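Local structure of putative cell adhesion protein (Bacteroides thetaiotaomicron, 4DGU) at residues M128-D139 and A222-K233; E44-Y55 and V77-L86. The protein is a putative cell adhesion protein of the fimbrillin-like family, probably related to pilus subunits, that binds zinc ions in the crystal. All coordinates share one frame; numbering follows the deposited sequence.

Contact 1 of 2, residues M128-D139 and A222-K233; sequences MTVPVIILDEND and AGSTLSVRLSKK. With ZN (zinc ion), chain E.
Ile134 lays its CG2 methyl obliquely against Leu230 CD1, 3.7 Å away; chi1 of -44° turns CG1 beside the backbone N and leaves CG2 anti to it, aimed at that leucine. Two residues earlier on the same face, Val132 CG1 meets Val228 CG2 at 4.0 Å. Beneath them five backbone hydrogen bonds join the parallel strands, from Leu226 N to Pro131 O through to Leu230 N to Leu135 O (3.0 Å). A water bridges Glu137 N and Leu230 O. The face with Ile133, Leu135 and Ser227 is largely apolar and ends in a charged group: Arg229 passes CD 3.1 Å from Asp139 OD1 and makes a long salt bridge, NE to OD1 3.9 Å, the guanidinium standing 87° to the carboxylate. Its NH2 pairs with Asp240 of the second subunit, while Asp139 OD2 holds Arg247 of the fourth. Cut back to alanine, Arg229 would lose its guanidinium, which is likely to leave Asp240 of the second subunit without this mate and Asp139 OD1 without its nearby charge. The extended Glu137 side chain runs past Ser231 and Lys233 to bind zinc through OE2 at 2.0 Å; Glu199 of the second subunit shares the ion. Val148 and Leu150 of strand 147-159 cover the face of Val132, Ile134 and Val228, helix 30-33 touches Pro131 and Thr225, and strand 225-230 continues the sheet into an antiparallel strand of the second subunit.

Contact 2 of 2, residues E44-Y55 and V77-L86; sequences EVISMAASGQDY and VTFYAHYPAL
Ile46 CD1 rests on Ala81 CB at 3.8 Å, on an apolar face that also carries Met48, Ala50 and Phe79. The Met48 selenium lies 5.3 Å from the centroid of the Phe79 ring and obliquely to it, a Met-aromatic contact, while Ala50 CB fits against Val77 CG1 and Phe79 CE1. Val121, Leu123 and Phe125 of strand 120-135 pack onto this layer. The antiparallel backbones are joined through two hydrogen-bonded pairs, Ser47 with His82 and Ala49 with Tyr80, and Ser51 N adds a bond to Thr78 O where a type II turn begins. On the opposite face the edge of His82 points at the face of Tyr55 in a T-shaped pair, centroids 4.9 Å apart and planes at 76°; Leu86 CD1 reaches the same tyrosine at CD2. Both Tyr55 OH and His82 NE2 hydrogen-bond to Leu160 O, which ties the pair down at its polar end. Farther out, Ser47 OG accepts Leu86 N at 2.7 Å; chi1 of -63° brings OG beside its own backbone N, on the side where the chain returns after the cis peptide before Pro84. A water links Val45 O to Ala85 N. At the rim Tyr83 OH donates to Glu44 OE1 at 2.7 Å, on the anti side of the carboxylate. The chemistry is thus graded: the side chains facing strand 120-135 meet through apolar and Met-aromatic contact, whereas toward Glu44 directed polar bonds, one through water, join the apolar ones.

Both contacts belong to one mixed sheet, with centres 31 Å apart on opposite sides of the chain's centre and nearest atoms about 7 Å apart without touching. Strand 120-135 connects them: its C-terminal part pairs with 225-230 in contact 1, and its earlier residues pack on Ile46, Phe79 and Ala81 of contact 2, while 108-114 bridges it to 77-83. His107, a zinc ligand, lies between, its side chain about 4 Å from that of Thr129 and about 3 Å from that of Pro84, and a bound zinc ion lies about 6 Å from the same two side chains. Contact 1 lies at the subunit interfaces; no other chain of the assembly touches contact 2.

Contact 1 of 2, residues M128-D139 and A222-K233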
# COMPACT_ATOMS: atom_id res chain seq x y z
N MSE A 128 3.79 6.90 -22.62
CA MSE A 128 3.59 5.44 -22.68
C MSE A 128 4.78 4.67 -22.10
O MSE A 128 4.63 3.50 -21.73
CB MSE A 128 3.30 4.97 -24.12
CG MSE A 128 2.27 5.84 -24.87
SE MSE A 128 0.64 6.19 -23.86
CE MSE A 128 -0.12 4.35 -23.70
N THR A 129 5.95 5.34 -22.03
CA THR A 129 7.17 4.84 -21.41
C THR A 129 7.22 5.38 -19.96
O THR A 129 6.37 6.20 -19.57
CB THR A 129 8.40 5.22 -22.22
OG1 THR A 129 8.31 6.61 -22.50
CG2 THR A 129 8.52 4.41 -23.53
N VAL A 130 8.21 4.92 -19.15
CA VAL A 130 8.32 5.27 -17.73
C VAL A 130 9.64 6.05 -17.47
O VAL A 130 10.70 5.43 -17.53
CB VAL A 130 8.19 3.99 -16.82
CG1 VAL A 130 8.30 4.32 -15.33
CG2 VAL A 130 6.89 3.22 -17.11
N PRO A 131 9.61 7.38 -17.20
CA PRO A 131 10.87 8.09 -16.89
C PRO A 131 11.48 7.64 -15.57
O PRO A 131 10.77 7.21 -14.64
CB PRO A 131 10.46 9.57 -16.81
CG PRO A 131 9.07 9.65 -17.24
CD PRO A 131 8.46 8.29 -17.12
N VAL A 132 12.80 7.72 -15.50
CA VAL A 132 13.57 7.34 -14.32
C VAL A 132 14.32 8.58 -13.81
O VAL A 132 15.06 9.21 -14.58
CB VAL A 132 14.55 6.15 -14.59
CG1 VAL A 132 15.19 5.67 -13.29
CG2 VAL A 132 13.84 5.00 -15.31
N ILE A 133 14.11 8.93 -12.53
CA ILE A 133 14.80 10.07 -11.93
C ILE A 133 15.69 9.60 -10.79
O ILE A 133 15.28 8.75 -10.00
CB ILE A 133 13.86 11.22 -11.48
CG1 ILE A 133 12.83 10.77 -10.41
CG2 ILE A 133 13.16 11.85 -12.70
CD1 ILE A 133 12.10 11.91 -9.77
N ILE A 134 16.90 10.15 -10.71
CA ILE A 134 17.87 9.87 -9.65
C ILE A 134 17.81 10.99 -8.63
O ILE A 134 18.04 12.16 -8.96
CB ILE A 134 19.35 9.63 -10.11
CG1 ILE A 134 19.43 8.72 -11.36
CG2 ILE A 134 20.22 9.06 -8.94
CD1 ILE A 134 20.82 8.75 -12.07
N LEU A 135 17.50 10.63 -7.39
CA LEU A 135 17.38 11.60 -6.31
C LEU A 135 18.33 11.28 -5.17
O LEU A 135 18.66 10.11 -4.93
CB LEU A 135 15.92 11.67 -5.78
CG LEU A 135 14.81 11.76 -6.82
CD1 LEU A 135 13.49 11.31 -6.25
CD2 LEU A 135 14.73 13.14 -7.43
N ASP A 136 18.74 12.33 -4.44
CA ASP A 136 19.55 12.14 -3.25
C ASP A 136 18.59 11.77 -2.08
O ASP A 136 17.39 11.59 -2.31
CB ASP A 136 20.41 13.41 -2.96
CG ASP A 136 19.69 14.69 -2.56
OD1 ASP A 136 18.50 14.62 -2.17
OD2 ASP A 136 20.33 15.76 -2.59
N GLU A 137 19.10 11.70 -0.85
CA GLU A 137 18.35 11.36 0.37
C GLU A 137 17.16 12.30 0.65
O GLU A 137 16.19 11.88 1.29
CB GLU A 137 19.31 11.43 1.55
CG GLU A 137 18.93 10.54 2.71
CD GLU A 137 19.95 10.51 3.83
OE1 GLU A 137 21.17 10.40 3.56
OE2 GLU A 137 19.52 10.57 5.00
N ASN A 138 17.25 13.56 0.19
CA ASN A 138 16.26 14.60 0.42
C ASN A 138 15.33 14.85 -0.79
O ASN A 138 14.69 15.91 -0.83
CB ASN A 138 16.97 15.90 0.80
CG ASN A 138 17.84 15.77 2.03
OD1 ASN A 138 17.36 15.43 3.12
ND2 ASN A 138 19.14 15.99 1.87
N ASP A 139 15.19 13.89 -1.74
CA ASP A 139 14.33 14.00 -2.94
C ASP A 139 14.83 15.07 -3.92
O ASP A 139 14.11 15.42 -4.87
CB ASP A 139 12.84 14.29 -2.60
CG ASP A 139 12.01 13.08 -2.19
OD1 ASP A 139 12.43 11.94 -2.50
OD2 ASP A 139 10.92 13.28 -1.58
N ALA A 222 1.74 3.29 -18.40
CA ALA A 222 1.80 4.64 -18.94
C ALA A 222 1.46 5.65 -17.83
O ALA A 222 0.53 5.40 -17.03
CB ALA A 222 0.84 4.78 -20.11
N GLY A 223 2.24 6.72 -17.78
CA GLY A 223 2.07 7.78 -16.79
C GLY A 223 2.90 7.58 -15.53
O GLY A 223 2.93 8.48 -14.70
N SER A 224 3.54 6.40 -15.38
CA SER A 224 4.34 6.03 -14.21
C SER A 224 5.68 6.71 -14.20
O SER A 224 6.24 7.05 -15.25
CB SER A 224 4.59 4.51 -14.14
OG SER A 224 3.49 3.75 -13.64
N THR A 225 6.21 6.85 -13.00
CA THR A 225 7.54 7.40 -12.79
C THR A 225 8.24 6.47 -11.84
O THR A 225 7.63 5.92 -10.94
CB THR A 225 7.53 8.86 -12.28
OG1 THR A 225 6.54 9.62 -12.97
CG2 THR A 225 8.88 9.53 -12.44
N LEU A 226 9.53 6.32 -12.05
CA LEU A 226 10.42 5.49 -11.25
C LEU A 226 11.47 6.37 -10.62
O LEU A 226 12.08 7.18 -11.30
CB LEU A 226 11.04 4.44 -12.19
CG LEU A 226 11.48 3.10 -11.59
CD1 LEU A 226 10.31 2.40 -10.81
CD2 LEU A 226 12.01 2.21 -12.70
N SER A 227 11.64 6.27 -9.31
CA SER A 227 12.67 7.06 -8.64
C SER A 227 13.72 6.16 -8.02
O SER A 227 13.43 5.10 -7.47
CB SER A 227 12.07 7.99 -7.59
OG SER A 227 11.40 7.28 -6.57
N VAL A 228 14.97 6.56 -8.21
CA VAL A 228 16.12 5.92 -7.62
C VAL A 228 16.56 6.90 -6.54
O VAL A 228 16.98 8.01 -6.86
CB VAL A 228 17.22 5.54 -8.64
CG1 VAL A 228 18.44 4.94 -7.96
CG2 VAL A 228 16.69 4.60 -9.72
N ARG A 229 16.31 6.53 -5.26
CA ARG A 229 16.63 7.36 -4.08
C ARG A 229 17.85 6.80 -3.32
O ARG A 229 17.75 5.82 -2.58
CB ARG A 229 15.42 7.50 -3.15
CG ARG A 229 15.40 8.84 -2.40
CD ARG A 229 13.98 9.30 -2.06
NE ARG A 229 13.18 8.24 -1.42
CZ ARG A 229 12.11 7.66 -1.97
NH1 ARG A 229 11.68 8.05 -3.17
NH2 ARG A 229 11.46 6.71 -1.32
N LEU A 230 19.00 7.44 -3.55
CA LEU A 230 20.29 7.08 -2.98
C LEU A 230 20.43 7.57 -1.56
O LEU A 230 20.09 8.71 -1.28
CB LEU A 230 21.46 7.64 -3.85
CG LEU A 230 21.34 7.54 -5.37
CD1 LEU A 230 22.43 8.33 -6.06
CD2 LEU A 230 21.32 6.11 -5.82
N SER A 231 20.93 6.70 -0.67
CA SER A 231 21.21 7.00 0.74
C SER A 231 21.97 5.86 1.39
O SER A 231 22.14 4.79 0.79
CB SER A 231 19.92 7.26 1.52
OG SER A 231 19.18 6.07 1.71
N LYS A 232 22.38 6.09 2.65
CA LYS A 232 23.06 5.07 3.44
C LYS A 232 22.09 4.50 4.51
O LYS A 232 22.48 3.63 5.28
CB LYS A 232 24.34 5.63 4.08
CG LYS A 232 25.37 6.19 3.08
CD LYS A 232 26.63 6.70 3.78
CE LYS A 232 27.67 7.16 2.80
NZ LYS A 232 28.97 7.45 3.48
N LYS A 233 20.80 4.95 4.48
CA LYS A 233 19.71 4.59 5.41
C LYS A 233 19.48 3.08 5.59
O LYS A 233 19.02 2.65 6.63
CB LYS A 233 18.38 5.19 4.94
CG LYS A 233 18.11 6.63 5.27
CD LYS A 233 16.75 7.02 4.66
CE LYS A 233 16.40 8.48 4.72
NZ LYS A 233 16.08 8.92 6.10
ZN ZN E . 20.33 9.46 6.47
O HOH W 1 21.87 10.74 -0.85
O HOH W 2 21.50 7.83 5.98

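Contact 2 of 2, residues E44-Y55 and V77-L86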
# COMPACT_ATOMS: atom_id res chain seq x y z
N GLU A 44 9.32 20.29 -33.56
CA GLU A 44 9.26 18.85 -33.37
C GLU A 44 8.17 18.27 -34.28
O GLU A 44 7.15 18.93 -34.53
CB GLU A 44 9.03 18.47 -31.89
CG GLU A 44 10.18 18.85 -30.97
CD GLU A 44 11.55 18.38 -31.42
OE1 GLU A 44 11.81 17.15 -31.37
OE2 GLU A 44 12.35 19.23 -31.88
N VAL A 45 8.43 17.08 -34.84
CA VAL A 45 7.54 16.39 -35.77
C VAL A 45 6.82 15.24 -35.02
O VAL A 45 7.45 14.47 -34.29
CB VAL A 45 8.33 15.87 -37.03
CG1 VAL A 45 7.43 15.12 -38.01
CG2 VAL A 45 9.06 17.01 -37.73
N ILE A 46 5.49 15.15 -35.22
CA ILE A 46 4.60 14.10 -34.71
C ILE A 46 3.93 13.41 -35.91
O ILE A 46 3.78 14.02 -36.97
CB ILE A 46 3.52 14.61 -33.70
CG1 ILE A 46 2.59 15.68 -34.35
CG2 ILE A 46 4.12 15.08 -32.37
CD1 ILE A 46 1.25 15.72 -33.80
N SER A 47 3.53 12.14 -35.72
CA SER A 47 2.74 11.38 -36.68
C SER A 47 1.31 11.55 -36.25
O SER A 47 0.96 11.12 -35.15
CB SER A 47 3.13 9.91 -36.70
OG SER A 47 4.47 9.76 -37.11
N MSE A 48 0.49 12.21 -37.06
CA MSE A 48 -0.89 12.42 -36.68
C MSE A 48 -1.86 11.85 -37.72
O MSE A 48 -1.56 11.86 -38.90
CB MSE A 48 -1.13 13.90 -36.46
CG MSE A 48 -2.48 14.18 -35.89
SE MSE A 48 -2.76 16.03 -35.52
CE MSE A 48 -2.68 16.74 -37.31
N ALA A 49 -2.99 11.29 -37.26
CA ALA A 49 -4.04 10.73 -38.10
C ALA A 49 -5.42 10.97 -37.50
O ALA A 49 -5.58 11.09 -36.28
CB ALA A 49 -3.83 9.23 -38.27
N ALA A 50 -6.42 11.06 -38.37
CA ALA A 50 -7.81 11.07 -37.98
C ALA A 50 -8.21 9.61 -37.96
O ALA A 50 -7.63 8.82 -38.72
CB ALA A 50 -8.65 11.86 -38.98
N SER A 51 -9.18 9.25 -37.11
CA SER A 51 -9.64 7.86 -36.99
C SER A 51 -9.88 7.21 -38.38
O SER A 51 -10.48 7.81 -39.28
CB SER A 51 -10.89 7.78 -36.11
OG SER A 51 -11.76 6.70 -36.42
N GLY A 52 -9.37 6.00 -38.53
CA GLY A 52 -9.49 5.21 -39.75
C GLY A 52 -8.61 5.64 -40.91
O GLY A 52 -8.87 5.23 -42.03
N GLN A 53 -7.58 6.47 -40.65
CA GLN A 53 -6.68 7.04 -41.66
C GLN A 53 -5.23 6.78 -41.30
O GLN A 53 -4.95 6.35 -40.19
CB GLN A 53 -6.92 8.56 -41.80
CG GLN A 53 -8.34 8.91 -42.24
CD GLN A 53 -8.70 8.36 -43.61
OE1 GLN A 53 -9.65 7.58 -43.76
NE2 GLN A 53 -7.98 8.77 -44.63
N ASP A 54 -4.30 7.02 -42.24
CA ASP A 54 -2.87 6.80 -42.02
C ASP A 54 -2.25 7.96 -41.29
O ASP A 54 -2.67 9.10 -41.49
CB ASP A 54 -2.11 6.59 -43.36
CG ASP A 54 -2.49 5.39 -44.22
OD1 ASP A 54 -2.79 5.59 -45.42
OD2 ASP A 54 -2.41 4.24 -43.72
N TYR A 55 -1.20 7.68 -40.49
CA TYR A 55 -0.43 8.69 -39.77
C TYR A 55 0.44 9.47 -40.77
O TYR A 55 1.10 8.87 -41.61
CB TYR A 55 0.44 8.03 -38.69
CG TYR A 55 -0.35 7.52 -37.50
CD1 TYR A 55 -0.82 8.39 -36.52
CD2 TYR A 55 -0.57 6.15 -37.32
CE1 TYR A 55 -1.50 7.92 -35.40
CE2 TYR A 55 -1.25 5.67 -36.19
CZ TYR A 55 -1.73 6.56 -35.24
OH TYR A 55 -2.42 6.12 -34.14
N VAL A 77 -14.47 14.74 -34.84
CA VAL A 77 -13.32 14.01 -35.38
C VAL A 77 -12.39 13.65 -34.24
O VAL A 77 -12.05 14.50 -33.41
CB VAL A 77 -12.56 14.84 -36.46
CG1 VAL A 77 -11.48 14.01 -37.14
CG2 VAL A 77 -13.51 15.40 -37.50
N THR A 78 -11.91 12.40 -34.25
CA THR A 78 -10.94 11.95 -33.28
C THR A 78 -9.58 11.88 -33.98
O THR A 78 -9.47 11.27 -35.04
CB THR A 78 -11.36 10.62 -32.66
OG1 THR A 78 -12.68 10.76 -32.16
CG2 THR A 78 -10.43 10.18 -31.55
N PHE A 79 -8.56 12.53 -33.38
CA PHE A 79 -7.20 12.53 -33.86
C PHE A 79 -6.33 11.68 -32.92
O PHE A 79 -6.65 11.56 -31.75
CB PHE A 79 -6.65 13.95 -33.98
CG PHE A 79 -7.37 14.81 -34.98
CD1 PHE A 79 -7.04 14.77 -36.32
CD2 PHE A 79 -8.40 15.65 -34.57
CE1 PHE A 79 -7.73 15.55 -37.25
CE2 PHE A 79 -9.08 16.43 -35.49
CZ PHE A 79 -8.74 16.37 -36.83
N TYR A 80 -5.26 11.07 -33.47
CA TYR A 80 -4.30 10.21 -32.79
C TYR A 80 -2.93 10.66 -33.18
O TYR A 80 -2.70 10.94 -34.36
CB TYR A 80 -4.51 8.75 -33.17
CG TYR A 80 -5.88 8.23 -32.81
CD1 TYR A 80 -6.17 7.81 -31.51
CD2 TYR A 80 -6.91 8.19 -33.75
CE1 TYR A 80 -7.43 7.33 -31.17
CE2 TYR A 80 -8.18 7.70 -33.42
CZ TYR A 80 -8.43 7.27 -32.12
OH TYR A 80 -9.68 6.82 -31.76
N ALA A 81 -1.99 10.73 -32.23
CA ALA A 81 -0.65 11.19 -32.55
C ALA A 81 0.43 10.45 -31.78
O ALA A 81 0.25 10.14 -30.60
CB ALA A 81 -0.54 12.69 -32.27
N HIS A 82 1.56 10.20 -32.44
CA HIS A 82 2.76 9.58 -31.86
C HIS A 82 3.90 10.57 -31.82
O HIS A 82 4.11 11.30 -32.79
CB HIS A 82 3.19 8.33 -32.65
CG HIS A 82 2.28 7.15 -32.50
ND1 HIS A 82 2.48 6.20 -31.51
CD2 HIS A 82 1.19 6.81 -33.23
CE1 HIS A 82 1.51 5.32 -31.67
NE2 HIS A 82 0.70 5.64 -32.68
N TYR A 83 4.63 10.60 -30.70
CA TYR A 83 5.83 11.39 -30.52
C TYR A 83 6.88 10.53 -29.82
O TYR A 83 6.61 10.04 -28.73
CB TYR A 83 5.64 12.72 -29.78
CG TYR A 83 6.96 13.47 -29.73
CD1 TYR A 83 7.46 14.10 -30.87
CD2 TYR A 83 7.76 13.43 -28.59
CE1 TYR A 83 8.72 14.71 -30.85
CE2 TYR A 83 9.02 14.02 -28.57
CZ TYR A 83 9.49 14.67 -29.70
OH TYR A 83 10.73 15.27 -29.69
N PRO A 84 8.08 10.34 -30.41
CA PRO A 84 8.55 10.85 -31.72
C PRO A 84 7.75 10.26 -32.91
O PRO A 84 7.01 9.28 -32.72
CB PRO A 84 10.02 10.40 -31.75
CG PRO A 84 10.40 10.12 -30.32
CD PRO A 84 9.13 9.56 -29.73
N ALA A 85 7.87 10.85 -34.11
CA ALA A 85 7.17 10.39 -35.33
C ALA A 85 7.50 8.92 -35.69
O ALA A 85 8.59 8.44 -35.39
CB ALA A 85 7.51 11.30 -36.50
N LEU A 86 6.56 8.23 -36.33
CA LEU A 86 6.72 6.85 -36.77
C LEU A 86 7.54 6.73 -38.04
O LEU A 86 7.68 7.70 -38.79
CB LEU A 86 5.35 6.22 -37.07
CG LEU A 86 4.26 6.27 -36.01
CD1 LEU A 86 2.95 5.81 -36.59
CD2 LEU A 86 4.64 5.44 -34.79
O HOH W 3 9.60 13.00 -34.61